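Local coordinates for protein kcn28 (Kitasatospora, PDB 6J31) that is of unknown function but has the two-domain GT-B fold, with a C-terminal domain related to that of erythromycin biosynthesis protein CIII, at residues L18-R26 with V43-A52; P224-S234 with F253-Q264. One frame throughout, in Å; residues are numbered along the deposited sequence.

Contact 1: residues L18-R26 with V43-A52; sequences LHPSLELIR and VAAAVTETGA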
ATOM      1  N   LEU A  18      -2.583   6.401  -2.430  1.00 42.10           N
ATOM      2  CA  LEU A  18      -2.612   7.811  -2.081  1.00 41.42           C
ATOM      3  C   LEU A  18      -1.774   8.119  -0.848  1.00 40.94           C
ATOM      4  O   LEU A  18      -0.847   8.929  -0.918  1.00 39.49           O
ATOM      5  CB  LEU A  18      -4.067   8.229  -1.861  1.00 42.92           C
ATOM      6  CG  LEU A  18      -4.484   9.641  -2.235  1.00 44.42           C
ATOM      7  CD1 LEU A  18      -4.192   9.927  -3.699  1.00 44.86           C
ATOM      8  CD2 LEU A  18      -5.961   9.751  -1.949  1.00 45.24           C
ATOM      9  N   HIS A  19      -2.057   7.456   0.274  1.00 42.80           N
ATOM     10  CA  HIS A  19      -1.370   7.783   1.522  1.00 44.58           C
ATOM     11  C   HIS A  19       0.143   7.577   1.487  1.00 39.00           C
ATOM     12  O   HIS A  19       0.851   8.369   2.133  1.00 35.83           O
ATOM     13  CB  HIS A  19      -1.976   6.986   2.684  1.00 50.54           C
ATOM     14  CG  HIS A  19      -1.500   7.436   4.033  1.00 57.22           C
ATOM     15  ND1 HIS A  19      -2.063   8.502   4.704  1.00 58.01           N
ATOM     16  CD2 HIS A  19      -0.505   6.975   4.829  1.00 57.71           C
ATOM     17  CE1 HIS A  19      -1.443   8.672   5.857  1.00 58.41           C
ATOM     18  NE2 HIS A  19      -0.493   7.760   5.958  1.00 57.96           N
ATOM     19  N   PRO A  20       0.697   6.556   0.820  1.00 37.58           N
ATOM     20  CA  PRO A  20       2.154   6.353   0.912  1.00 36.63           C
ATOM     21  C   PRO A  20       2.999   7.558   0.521  1.00 37.56           C
ATOM     22  O   PRO A  20       4.074   7.742   1.105  1.00 37.96           O
ATOM     23  CB  PRO A  20       2.392   5.165  -0.029  1.00 36.32           C
ATOM     24  CG  PRO A  20       1.129   4.389   0.051  1.00 35.74           C
ATOM     25  CD  PRO A  20       0.044   5.422   0.134  1.00 36.02           C
ATOM     26  N   SER A  21       2.563   8.393  -0.424  1.00 36.46           N
ATOM     27  CA  SER A  21       3.424   9.465  -0.911  1.00 35.96           C
ATOM     28  C   SER A  21       3.016  10.873  -0.480  1.00 33.70           C
ATOM     29  O   SER A  21       3.687  11.827  -0.884  1.00 31.44           O
ATOM     30  CB  SER A  21       3.516   9.409  -2.444  1.00 37.31           C
ATOM     31  OG  SER A  21       2.232   9.460  -3.040  1.00 39.51           O
ATOM     32  N   LEU A  22       1.968  11.042   0.338  1.00 34.33           N
ATOM     33  CA  LEU A  22       1.549  12.399   0.703  1.00 35.58           C
ATOM     34  C   LEU A  22       2.686  13.189   1.340  1.00 32.16           C
ATOM     35  O   LEU A  22       2.923  14.350   0.984  1.00 28.45           O
ATOM     36  CB  LEU A  22       0.330  12.389   1.634  1.00 39.75           C
ATOM     37  CG  LEU A  22      -1.094  12.207   1.087  1.00 42.59           C
ATOM     38  CD1 LEU A  22      -1.143  11.950  -0.417  1.00 43.56           C
ATOM     39  CD2 LEU A  22      -1.890  11.174   1.868  1.00 44.78           C
ATOM     40  N   GLU A  23       3.394  12.584   2.295  1.00 32.26           N
ATOM     41  CA  GLU A  23       4.468  13.311   2.958  1.00 33.41           C
ATOM     42  C   GLU A  23       5.619  13.598   2.007  1.00 33.21           C
ATOM     43  O   GLU A  23       6.314  14.609   2.166  1.00 35.40           O
ATOM     44  CB  GLU A  23       4.959  12.538   4.179  1.00 36.10           C
ATOM     45  CG  GLU A  23       3.929  12.458   5.301  1.00 37.83           C
ATOM     46  CD  GLU A  23       3.283  13.799   5.601  1.00 38.37           C
ATOM     47  OE1 GLU A  23       4.014  14.810   5.716  1.00 37.62           O
ATOM     48  OE2 GLU A  23       2.039  13.840   5.723  1.00 39.41           O
ATOM     49  N   LEU A  24       5.839  12.729   1.019  1.00 32.68           N
ATOM     50  CA  LEU A  24       6.854  13.019   0.016  1.00 31.38           C
ATOM     51  C   LEU A  24       6.469  14.239  -0.815  1.00 30.22           C
ATOM     52  O   LEU A  24       7.303  15.121  -1.055  1.00 32.05           O
ATOM     53  CB  LEU A  24       7.073  11.794  -0.875  1.00 31.93           C
ATOM     54  CG  LEU A  24       8.029  11.947  -2.060  1.00 31.26           C
ATOM     55  CD1 LEU A  24       9.367  12.458  -1.568  1.00 31.38           C
ATOM     56  CD2 LEU A  24       8.211  10.617  -2.773  1.00 30.09           C
ATOM     57  N   ILE A  25       5.206  14.318  -1.243  1.00 28.07           N
ATOM     58  CA  ILE A  25       4.762  15.468  -2.027  1.00 30.61           C
ATOM     59  C   ILE A  25       4.807  16.734  -1.185  1.00 35.05           C
ATOM     60  O   ILE A  25       5.229  17.798  -1.656  1.00 35.23           O
ATOM     61  CB  ILE A  25       3.350  15.230  -2.593  1.00 28.84           C
ATOM     62  CG1 ILE A  25       3.285  13.910  -3.366  1.00 26.54           C
ATOM     63  CG2 ILE A  25       2.953  16.389  -3.488  1.00 27.58           C
ATOM     64  CD1 ILE A  25       4.205  13.868  -4.564  1.00 24.74           C
ATOM     65  N   ARG A  26       4.379  16.637   0.075  1.00 39.05           N
ATOM     66  CA  ARG A  26       4.435  17.779   0.979  1.00 41.51           C
ATOM     67  C   ARG A  26       5.864  18.282   1.140  1.00 42.53           C
ATOM     68  O   ARG A  26       6.103  19.495   1.176  1.00 44.04           O
ATOM     69  CB  ARG A  26       3.847  17.391   2.331  1.00 43.53           C
ATOM     70  CG  ARG A  26       3.465  18.566   3.197  1.00 45.15           C
ATOM     71  CD  ARG A  26       3.249  18.140   4.639  1.00 47.16           C
ATOM     72  NE  ARG A  26       2.263  17.068   4.747  1.00 50.22           N
ATOM     73  CZ  ARG A  26       0.960  17.221   4.539  1.00 56.19           C
ATOM     74  NH1 ARG A  26       0.469  18.401   4.191  1.00 65.16           N
ATOM     75  NH2 ARG A  26       0.145  16.184   4.668  1.00 54.17           N
ATOM     76  N   VAL A  43     -10.569  12.151  -4.874  1.00 26.52           N
ATOM     77  CA  VAL A  43      -9.570  12.197  -3.812  1.00 26.33           C
ATOM     78  C   VAL A  43      -8.949  13.587  -3.771  1.00 28.34           C
ATOM     79  O   VAL A  43      -7.785  13.755  -3.379  1.00 28.81           O
ATOM     80  CB  VAL A  43      -8.504  11.104  -4.002  1.00 28.50           C
ATOM     81  CG1 VAL A  43      -9.148   9.735  -3.893  1.00 27.00           C
ATOM     82  CG2 VAL A  43      -7.769  11.278  -5.345  1.00 27.75           C
ATOM     83  N   ALA A  44      -9.730  14.587  -4.185  1.00 28.12           N
ATOM     84  CA  ALA A  44      -9.249  15.963  -4.199  1.00 27.71           C
ATOM     85  C   ALA A  44      -8.861  16.434  -2.805  1.00 27.68           C
ATOM     86  O   ALA A  44      -7.961  17.269  -2.663  1.00 29.80           O
ATOM     87  CB  ALA A  44     -10.312  16.886  -4.799  1.00 25.52           C
ATOM     88  N   ALA A  45      -9.538  15.934  -1.772  1.00 27.65           N
ATOM     89  CA  ALA A  45      -9.189  16.330  -0.410  1.00 28.37           C
ATOM     90  C   ALA A  45      -7.754  15.934  -0.074  1.00 29.88           C
ATOM     91  O   ALA A  45      -6.959  16.765   0.379  1.00 31.68           O
ATOM     92  CB  ALA A  45     -10.170  15.709   0.587  1.00 26.16           C
ATOM     93  N   ALA A  46      -7.400  14.668  -0.309  1.00 31.79           N
ATOM     94  CA  ALA A  46      -6.046  14.218   0.004  1.00 32.94           C
ATOM     95  C   ALA A  46      -5.012  14.912  -0.873  1.00 32.88           C
ATOM     96  O   ALA A  46      -3.924  15.257  -0.400  1.00 33.29           O
ATOM     97  CB  ALA A  46      -5.943  12.703  -0.144  1.00 32.51           C
ATOM     98  N   VAL A  47      -5.326  15.117  -2.154  1.00 33.04           N
ATOM     99  CA  VAL A  47      -4.370  15.770  -3.042  1.00 32.09           C
ATOM    100  C   VAL A  47      -4.137  17.212  -2.610  1.00 33.17           C
ATOM    101  O   VAL A  47      -2.994  17.650  -2.464  1.00 33.56           O
ATOM    102  CB  VAL A  47      -4.844  15.690  -4.504  1.00 31.33           C
ATOM    103  CG1 VAL A  47      -3.990  16.594  -5.378  1.00 30.43           C
ATOM    104  CG2 VAL A  47      -4.787  14.257  -5.003  1.00 29.56           C
ATOM    105  N   THR A  48      -5.214  17.974  -2.387  1.00 32.21           N
ATOM    106  CA  THR A  48      -5.029  19.384  -2.046  1.00 32.17           C
ATOM    107  C   THR A  48      -4.396  19.559  -0.673  1.00 35.21           C
ATOM    108  O   THR A  48      -3.665  20.532  -0.454  1.00 36.26           O
ATOM    109  CB  THR A  48      -6.356  20.149  -2.107  1.00 30.24           C
ATOM    110  OG1 THR A  48      -7.310  19.552  -1.218  1.00 30.03           O
ATOM    111  CG2 THR A  48      -6.915  20.168  -3.527  1.00 28.22           C
ATOM    112  N   GLU A  49      -4.657  18.642   0.263  1.00 37.66           N
ATOM    113  CA  GLU A  49      -4.065  18.779   1.589  1.00 40.50           C
ATOM    114  C   GLU A  49      -2.544  18.696   1.520  1.00 38.54           C
ATOM    115  O   GLU A  49      -1.845  19.307   2.336  1.00 37.80           O
ATOM    116  CB  GLU A  49      -4.632  17.709   2.525  1.00 44.81           C
ATOM    117  CG  GLU A  49      -4.655  18.122   3.992  1.00 48.95           C
ATOM    118  CD  GLU A  49      -3.310  18.036   4.670  1.00 52.24           C
ATOM    119  OE1 GLU A  49      -2.517  17.138   4.320  1.00 53.01           O
ATOM    120  OE2 GLU A  49      -3.042  18.882   5.550  1.00 54.26           O
ATOM    121  N   THR A  50      -2.022  17.972   0.532  1.00 37.88           N
ATOM    122  CA  THR A  50      -0.585  17.863   0.317  1.00 36.93           C
ATOM    123  C   THR A  50       0.052  19.198  -0.076  1.00 33.71           C
ATOM    124  O   THR A  50       1.270  19.358   0.056  1.00 31.76           O
ATOM    125  CB  THR A  50      -0.332  16.776  -0.737  1.00 40.76           C
ATOM    126  OG1 THR A  50       0.795  15.979  -0.362  1.00 49.07           O
ATOM    127  CG2 THR A  50      -0.075  17.371  -2.082  1.00 39.00           C
ATOM    128  N   GLY A  51      -0.737  20.156  -0.566  1.00 32.06           N
ATOM    129  CA  GLY A  51      -0.206  21.415  -1.038  1.00 29.22           C
ATOM    130  C   GLY A  51       0.120  21.450  -2.513  1.00 28.18           C
ATOM    131  O   GLY A  51       0.491  22.513  -3.029  1.00 26.84           O
ATOM    132  N   ALA A  52       0.008  20.324  -3.207  1.00 28.11           N
ATOM    133  CA  ALA A  52       0.274  20.326  -4.630  1.00 29.73           C
ATOM    134  C   ALA A  52      -0.949  20.818  -5.394  1.00 30.90           C
ATOM    135  O   ALA A  52      -2.078  20.822  -4.892  1.00 31.04           O
ATOM    136  CB  ALA A  52       0.674  18.931  -5.116  1.00 29.41           C
TER
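Leu18 pushes its CD2 methyl into the shallow hollow between Val43 and Ala46, lodging against the Ala46 methyl. CD2 comes to 3.5 Å from Ala46 CB, a tight fit, and equally near Val43 CB, so that one branch plugs the notch at the start of helix 44-49. At the other end of the interface the roles are reversed. Thr50 is the bump, set against helix 22-30 between Leu22 O and the Ile25 side chain. Its OG1 faces Leu22 O at 3.0 Å, at an angle too poor for a hydrogen bond, while Thr50 CG2 presses on Ile25 CG2 at 3.5 Å. The Ile25 first torsion (chi1 -53°) swings CG1 to the far side, and CG2 is left to fill the gap between Thr50 and Ala52. Above this apolar seam Arg26 lays its CB and CG against Thr50 O and reaches on to Glu49. Arg26 NH2 meets the syn lone pair of Glu49 OE1 at 2.8 Å (N-H...O 160°), and NH1 adds a bond to the Glu49 backbone O at 3.1 Å. Both groups are flat, but they are not coplanar; guanidinium and carboxylate are inclined by 54°. Glu23 takes the same guanidinium side-on, with Arg26 NE to Glu23 OE1 at 3.0 Å and Arg26 NH2 to Glu23 OE2 at 3.2 Å. Together the Glu23 and Glu49 bonds clamp the positive group in rotation, and it probably offsets the two nearby carboxylates. Beneath, Leu18 and Ile25 also rest on Tyr37 and Val35 of strand 34-39. Neighbouring crossover helices laid side by side on one face of a parallel sheet, as here, are characteristic of the Rossmann-like N-terminal domain of the GT-B fold.

Contact 2: residues P224-S234 with F253-Q264; sequences PAGAEKVALVS and FAALPDWHLVLQ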
ATOM      1  N   PRO A 224      -7.847   2.229  28.662  1.00 97.06           N
ATOM      2  CA  PRO A 224      -8.768   2.264  29.805  1.00 97.55           C
ATOM      3  C   PRO A 224      -8.084   1.704  31.045  1.00 97.79           C
ATOM      4  O   PRO A 224      -7.429   0.661  30.993  1.00 98.04           O
ATOM      5  CB  PRO A 224      -9.930   1.373  29.351  1.00 97.47           C
ATOM      6  CG  PRO A 224      -9.809   1.300  27.865  1.00 96.53           C
ATOM      7  CD  PRO A 224      -8.341   1.356  27.585  1.00 96.29           C
ATOM      8  N   ALA A 225      -8.229   2.417  32.158  1.00 98.02           N
ATOM      9  CA  ALA A 225      -7.626   1.967  33.405  1.00 99.85           C
ATOM     10  C   ALA A 225      -8.222   0.632  33.837  1.00102.44           C
ATOM     11  O   ALA A 225      -9.439   0.434  33.801  1.00101.88           O
ATOM     12  CB  ALA A 225      -7.825   3.016  34.500  1.00 99.88           C
ATOM     13  N   GLY A 226      -7.352  -0.290  34.251  1.00105.74           N
ATOM     14  CA  GLY A 226      -7.762  -1.642  34.568  1.00109.36           C
ATOM     15  C   GLY A 226      -7.600  -2.652  33.451  1.00111.50           C
ATOM     16  O   GLY A 226      -7.960  -3.821  33.640  1.00112.37           O
ATOM     17  N   ALA A 227      -7.079  -2.242  32.297  1.00112.30           N
ATOM     18  CA  ALA A 227      -6.822  -3.131  31.168  1.00113.43           C
ATOM     19  C   ALA A 227      -5.312  -3.270  31.027  1.00112.71           C
ATOM     20  O   ALA A 227      -4.637  -2.339  30.580  1.00116.53           O
ATOM     21  CB  ALA A 227      -7.457  -2.592  29.888  1.00114.94           C
ATOM     22  N   GLU A 228      -4.784  -4.438  31.394  1.00105.63           N
ATOM     23  CA  GLU A 228      -3.336  -4.632  31.376  1.00 99.97           C
ATOM     24  C   GLU A 228      -2.786  -4.702  29.956  1.00 92.32           C
ATOM     25  O   GLU A 228      -1.693  -4.193  29.685  1.00 91.64           O
ATOM     26  CB  GLU A 228      -2.982  -5.894  32.156  1.00101.48           C
ATOM     27  CG  GLU A 228      -3.872  -6.107  33.367  1.00103.28           C
ATOM     28  CD  GLU A 228      -3.095  -6.455  34.614  1.00104.84           C
ATOM     29  OE1 GLU A 228      -2.257  -7.377  34.554  1.00105.26           O
ATOM     30  OE2 GLU A 228      -3.319  -5.797  35.652  1.00105.59           O
ATOM     31  N   LYS A 229      -3.520  -5.321  29.035  1.00 85.39           N
ATOM     32  CA  LYS A 229      -3.066  -5.475  27.661  1.00 78.78           C
ATOM     33  C   LYS A 229      -4.157  -5.006  26.710  1.00 73.30           C
ATOM     34  O   LYS A 229      -5.348  -5.107  27.010  1.00 72.78           O
ATOM     35  CB  LYS A 229      -2.682  -6.931  27.360  1.00 77.94           C
ATOM     36  CG  LYS A 229      -1.536  -7.453  28.217  1.00 77.75           C
ATOM     37  CD  LYS A 229      -0.261  -7.665  27.414  1.00 76.90           C
ATOM     38  CE  LYS A 229       0.916  -7.977  28.330  1.00 77.14           C
ATOM     39  NZ  LYS A 229       2.082  -8.530  27.585  1.00 77.34           N
ATOM     40  N   VAL A 230      -3.738  -4.466  25.565  1.00 68.05           N
ATOM     41  CA  VAL A 230      -4.648  -3.903  24.576  1.00 63.23           C
ATOM     42  C   VAL A 230      -4.430  -4.608  23.245  1.00 58.67           C
ATOM     43  O   VAL A 230      -3.289  -4.755  22.793  1.00 56.97           O
ATOM     44  CB  VAL A 230      -4.444  -2.385  24.424  1.00 62.23           C
ATOM     45  CG1 VAL A 230      -5.192  -1.861  23.210  1.00 61.79           C
ATOM     46  CG2 VAL A 230      -4.883  -1.667  25.687  1.00 61.94           C
ATOM     47  N   ALA A 231      -5.524  -5.015  22.611  1.00 56.76           N
ATOM     48  CA  ALA A 231      -5.501  -5.615  21.288  1.00 54.34           C
ATOM     49  C   ALA A 231      -6.321  -4.770  20.328  1.00 53.59           C
ATOM     50  O   ALA A 231      -7.405  -4.295  20.679  1.00 56.20           O
ATOM     51  CB  ALA A 231      -6.054  -7.035  21.318  1.00 53.90           C
ATOM     52  N   LEU A 232      -5.809  -4.593  19.112  1.00 51.55           N
ATOM     53  CA  LEU A 232      -6.531  -3.908  18.050  1.00 48.62           C
ATOM     54  C   LEU A 232      -6.780  -4.887  16.913  1.00 49.11           C
ATOM     55  O   LEU A 232      -5.843  -5.527  16.426  1.00 48.65           O
ATOM     56  CB  LEU A 232      -5.759  -2.688  17.537  1.00 45.30           C
ATOM     57  CG  LEU A 232      -6.328  -2.071  16.253  1.00 42.25           C
ATOM     58  CD1 LEU A 232      -7.730  -1.506  16.484  1.00 40.44           C
ATOM     59  CD2 LEU A 232      -5.401  -1.011  15.682  1.00 41.07           C
ATOM     60  N   VAL A 233      -8.040  -5.020  16.511  1.00 50.56           N
ATOM     61  CA  VAL A 233      -8.424  -5.844  15.370  1.00 51.01           C
ATOM     62  C   VAL A 233      -8.925  -4.906  14.282  1.00 52.92           C
ATOM     63  O   VAL A 233      -9.954  -4.240  14.446  1.00 52.68           O
ATOM     64  CB  VAL A 233      -9.495  -6.879  15.739  1.00 49.98           C
ATOM     65  CG1 VAL A 233      -9.931  -7.657  14.498  1.00 49.40           C
ATOM     66  CG2 VAL A 233      -8.980  -7.819  16.811  1.00 49.47           C
ATOM     67  N   SER A 234      -8.197  -4.849  13.169  1.00 55.28           N
ATOM     68  CA  SER A 234      -8.550  -3.942  12.079  1.00 58.82           C
ATOM     69  C   SER A 234      -8.114  -4.586  10.769  1.00 64.09           C
ATOM     70  O   SER A 234      -6.926  -4.582  10.438  1.00 64.05           O
ATOM     71  CB  SER A 234      -7.900  -2.578  12.269  1.00 57.72           C
ATOM     72  OG  SER A 234      -8.454  -1.620  11.381  1.00 57.30           O
ATOM     73  N   PHE A 253     -11.783 -12.438  23.377  1.00 81.91           N
ATOM     74  CA  PHE A 253     -11.396 -11.417  24.344  1.00 81.58           C
ATOM     75  C   PHE A 253     -12.413 -11.262  25.469  1.00 85.54           C
ATOM     76  O   PHE A 253     -12.055 -10.808  26.561  1.00 86.59           O
ATOM     77  CB  PHE A 253     -11.157 -10.099  23.612  1.00 77.67           C
ATOM     78  CG  PHE A 253      -9.898 -10.106  22.797  1.00 74.63           C
ATOM     79  CD1 PHE A 253      -9.918 -10.501  21.468  1.00 72.64           C
ATOM     80  CD2 PHE A 253      -8.687  -9.767  23.370  1.00 73.52           C
ATOM     81  CE1 PHE A 253      -8.759 -10.530  20.721  1.00 71.09           C
ATOM     82  CE2 PHE A 253      -7.526  -9.796  22.628  1.00 72.10           C
ATOM     83  CZ  PHE A 253      -7.563 -10.175  21.301  1.00 71.14           C
ATOM     84  N   ALA A 254     -13.672 -11.610  25.226  1.00 88.36           N
ATOM     85  CA  ALA A 254     -14.576 -11.958  26.317  1.00 91.34           C
ATOM     86  C   ALA A 254     -14.238 -13.351  26.820  1.00 92.26           C
ATOM     87  O   ALA A 254     -14.392 -14.318  26.072  1.00 93.29           O
ATOM     88  CB  ALA A 254     -16.031 -11.903  25.864  1.00 92.18           C
ATOM     89  N   ALA A 255     -13.763 -13.437  28.068  1.00 91.34           N
ATOM     90  CA  ALA A 255     -13.107 -14.589  28.696  1.00 90.47           C
ATOM     91  C   ALA A 255     -11.612 -14.329  28.736  1.00 88.48           C
ATOM     92  O   ALA A 255     -10.838 -15.169  29.202  1.00 88.49           O
ATOM     93  CB  ALA A 255     -13.401 -15.929  28.011  1.00 90.53           C
ATOM     94  N   LEU A 256     -11.211 -13.145  28.278  1.00 86.67           N
ATOM     95  CA  LEU A 256      -9.821 -12.697  28.323  1.00 85.71           C
ATOM     96  C   LEU A 256      -9.715 -11.394  29.112  1.00 86.27           C
ATOM     97  O   LEU A 256      -9.258 -10.374  28.583  1.00 85.52           O
ATOM     98  CB  LEU A 256      -9.258 -12.525  26.915  1.00 83.97           C
ATOM     99  CG  LEU A 256      -7.779 -12.881  26.736  1.00 83.10           C
ATOM    100  CD1 LEU A 256      -7.382 -14.058  27.618  1.00 83.21           C
ATOM    101  CD2 LEU A 256      -7.460 -13.166  25.275  1.00 82.06           C
ATOM    102  N   PRO A 257     -10.155 -11.384  30.373  1.00 87.92           N
ATOM    103  CA  PRO A 257     -10.056 -10.158  31.165  1.00 88.80           C
ATOM    104  C   PRO A 257      -8.596  -9.761  31.291  1.00 89.59           C
ATOM    105  O   PRO A 257      -7.691 -10.561  31.039  1.00 91.74           O
ATOM    106  CB  PRO A 257     -10.657 -10.550  32.522  1.00 89.65           C
ATOM    107  CG  PRO A 257     -11.417 -11.809  32.257  1.00 89.29           C
ATOM    108  CD  PRO A 257     -10.629 -12.501  31.202  1.00 88.38           C
ATOM    109  N   ASP A 258      -8.387  -8.493  31.650  1.00 90.37           N
ATOM    110  CA  ASP A 258      -7.086  -7.840  31.771  1.00 91.12           C
ATOM    111  C   ASP A 258      -6.663  -7.380  30.382  1.00 86.89           C
ATOM    112  O   ASP A 258      -5.760  -6.551  30.236  1.00 85.79           O
ATOM    113  CB  ASP A 258      -6.024  -8.760  32.384  1.00 94.60           C
ATOM    114  CG  ASP A 258      -6.438  -9.307  33.731  1.00 97.78           C
ATOM    115  OD1 ASP A 258      -7.216  -8.626  34.430  1.00 98.82           O
ATOM    116  OD2 ASP A 258      -5.993 -10.420  34.084  1.00 98.89           O
ATOM    117  N   TRP A 259      -7.331  -7.907  29.360  1.00 83.61           N
ATOM    118  CA  TRP A 259      -7.147  -7.486  27.982  1.00 80.03           C
ATOM    119  C   TRP A 259      -8.308  -6.583  27.602  1.00 77.05           C
ATOM    120  O   TRP A 259      -9.443  -6.809  28.031  1.00 77.55           O
ATOM    121  CB  TRP A 259      -7.102  -8.682  27.024  1.00 79.67           C
ATOM    122  CG  TRP A 259      -5.764  -9.325  26.854  1.00 78.70           C
ATOM    123  CD1 TRP A 259      -5.179 -10.235  27.683  1.00 78.52           C
ATOM    124  CD2 TRP A 259      -4.853  -9.125  25.768  1.00 77.83           C
ATOM    125  NE1 TRP A 259      -3.953 -10.606  27.187  1.00 78.39           N
ATOM    126  CE2 TRP A 259      -3.730  -9.939  26.012  1.00 77.70           C
ATOM    127  CE3 TRP A 259      -4.874  -8.332  24.617  1.00 77.11           C
ATOM    128  CZ2 TRP A 259      -2.639  -9.982  25.146  1.00 76.51           C
ATOM    129  CZ3 TRP A 259      -3.792  -8.376  23.761  1.00 76.29           C
ATOM    130  CH2 TRP A 259      -2.690  -9.194  24.030  1.00 76.18           C
ATOM    131  N   HIS A 260      -8.027  -5.558  26.806  1.00 73.58           N
ATOM    132  CA  HIS A 260      -9.077  -4.732  26.231  1.00 69.51           C
ATOM    133  C   HIS A 260      -8.988  -4.810  24.717  1.00 64.92           C
ATOM    134  O   HIS A 260      -7.920  -4.575  24.139  1.00 63.68           O
ATOM    135  CB  HIS A 260      -8.998  -3.277  26.688  1.00 69.96           C
ATOM    136  CG  HIS A 260     -10.176  -2.461  26.256  1.00 70.73           C
ATOM    137  ND1 HIS A 260     -11.391  -2.511  26.905  1.00 71.11           N
ATOM    138  CD2 HIS A 260     -10.338  -1.601  25.223  1.00 70.13           C
ATOM    139  CE1 HIS A 260     -12.244  -1.704  26.301  1.00 70.91           C
ATOM    140  NE2 HIS A 260     -11.630  -1.141  25.277  1.00 70.26           N
ATOM    141  N   LEU A 261     -10.106  -5.145  24.085  1.00 62.64           N
ATOM    142  CA  LEU A 261     -10.182  -5.306  22.641  1.00 59.55           C
ATOM    143  C   LEU A 261     -10.780  -4.057  22.010  1.00 55.52           C
ATOM    144  O   LEU A 261     -11.849  -3.597  22.421  1.00 54.39           O
ATOM    145  CB  LEU A 261     -11.022  -6.534  22.285  1.00 60.50           C
ATOM    146  CG  LEU A 261     -11.609  -6.615  20.875  1.00 59.32           C
ATOM    147  CD1 LEU A 261     -10.514  -6.641  19.828  1.00 58.56           C
ATOM    148  CD2 LEU A 261     -12.485  -7.846  20.753  1.00 60.32           C
ATOM    149  N   VAL A 262     -10.081  -3.510  21.019  1.00 52.85           N
ATOM    150  CA  VAL A 262     -10.590  -2.437  20.175  1.00 50.08           C
ATOM    151  C   VAL A 262     -10.862  -3.064  18.819  1.00 51.92           C
ATOM    152  O   VAL A 262      -9.928  -3.393  18.079  1.00 52.46           O
ATOM    153  CB  VAL A 262      -9.605  -1.267  20.053  1.00 46.22           C
ATOM    154  CG1 VAL A 262     -10.128  -0.246  19.045  1.00 43.99           C
ATOM    155  CG2 VAL A 262      -9.355  -0.623  21.406  1.00 45.66           C
ATOM    156  N   LEU A 263     -12.133  -3.233  18.492  1.00 54.63           N
ATOM    157  CA  LEU A 263     -12.550  -3.971  17.307  1.00 57.10           C
ATOM    158  C   LEU A 263     -13.049  -2.973  16.271  1.00 58.79           C
ATOM    159  O   LEU A 263     -14.117  -2.374  16.439  1.00 59.16           O
ATOM    160  CB  LEU A 263     -13.628  -4.991  17.675  1.00 57.88           C
ATOM    161  CG  LEU A 263     -14.220  -5.857  16.564  1.00 57.70           C
ATOM    162  CD1 LEU A 263     -13.139  -6.340  15.619  1.00 56.98           C
ATOM    163  CD2 LEU A 263     -14.971  -7.040  17.164  1.00 57.39           C
ATOM    164  N   GLN A 264     -12.292  -2.815  15.189  1.00 59.66           N
ATOM    165  CA  GLN A 264     -12.670  -1.928  14.096  1.00 62.04           C
ATOM    166  C   GLN A 264     -13.296  -2.796  13.012  1.00 62.24           C
ATOM    167  O   GLN A 264     -12.617  -3.623  12.397  1.00 62.06           O
ATOM    168  CB  GLN A 264     -11.466  -1.146  13.579  1.00 65.18           C
ATOM    169  CG  GLN A 264     -11.846   0.072  12.756  1.00 68.00           C
ATOM    170  CD  GLN A 264     -11.117   0.153  11.435  1.00 69.60           C
ATOM    171  OE1 GLN A 264     -10.500   1.173  11.121  1.00 70.80           O
ATOM    172  NE2 GLN A 264     -11.188  -0.915  10.649  1.00 69.50           N
TER
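The torsions of Trp259 (chi1 -86°, chi2 81°) lay its indole flat beneath Lys229, whose CB stands 3.5 Å from the centroid of the six-membered ring in a CH-pi contact. His260, on the other face of the sheet, has CG anti to the backbone N (chi1 -172°), which carries the ring out to Pro224; the second torsion turns its face to Pro224 CG, 3.9 Å from the ring centroid. Ala227 CB packs on His260 CB at 3.6 Å. On the same side of the sheet as Trp259, Ala231 CB meets the indole at its edge, near the ring plane, and reaches Phe253 CE2 at 3.4 Å. Val233 continues the same surface, setting CG2 against Leu261 CD1 and CG1 against Leu263 CD1. Six backbone bonds, the first from Lys229 N to Asp258 O just ahead of strand 259-264, join the parallel pair, among them Ala231 N to His260 O at 2.9 Å and Val262 N to Ala231 O at 2.8 Å. Helices 243-253 and 350-362 cover the Trp259 and Val233 face, and strands 281-284 and 298-301 flank the pair. The chemistry is thus divided: most backbone polarity here is met by neighbouring strands, with Val230 N turning to the Asp297 carboxylate; side chains offer mostly carbon, while His260 NE2 bonds to Glu282, a carboxylate that anchors the imidazole and would tend to stabilise positive charge on it.

In the fold
Contact 1 closes before contact 2 opens, and each belongs to a different domain. Residues 18-26 and 43-52 flank the seven-stranded parallel sheet of the N-terminal half; residues 224-234 and 253-264 supply two inner strands of the six-stranded sheet in the C-terminal half. Their centres are 34 Å apart and their nearest atoms about 13 Å, without touching. Two such Rossmann-like domains facing each other define the GT-B fold, and (2E,2'E)-3,3'-(1,2-phenylene)di(prop-2-enoic acid) is held by residues of both, His17 beside contact 1 and Asn325 in the second domain. Helix 382-391 returns from the C-terminal half to pack on Leu24, tying the domains together.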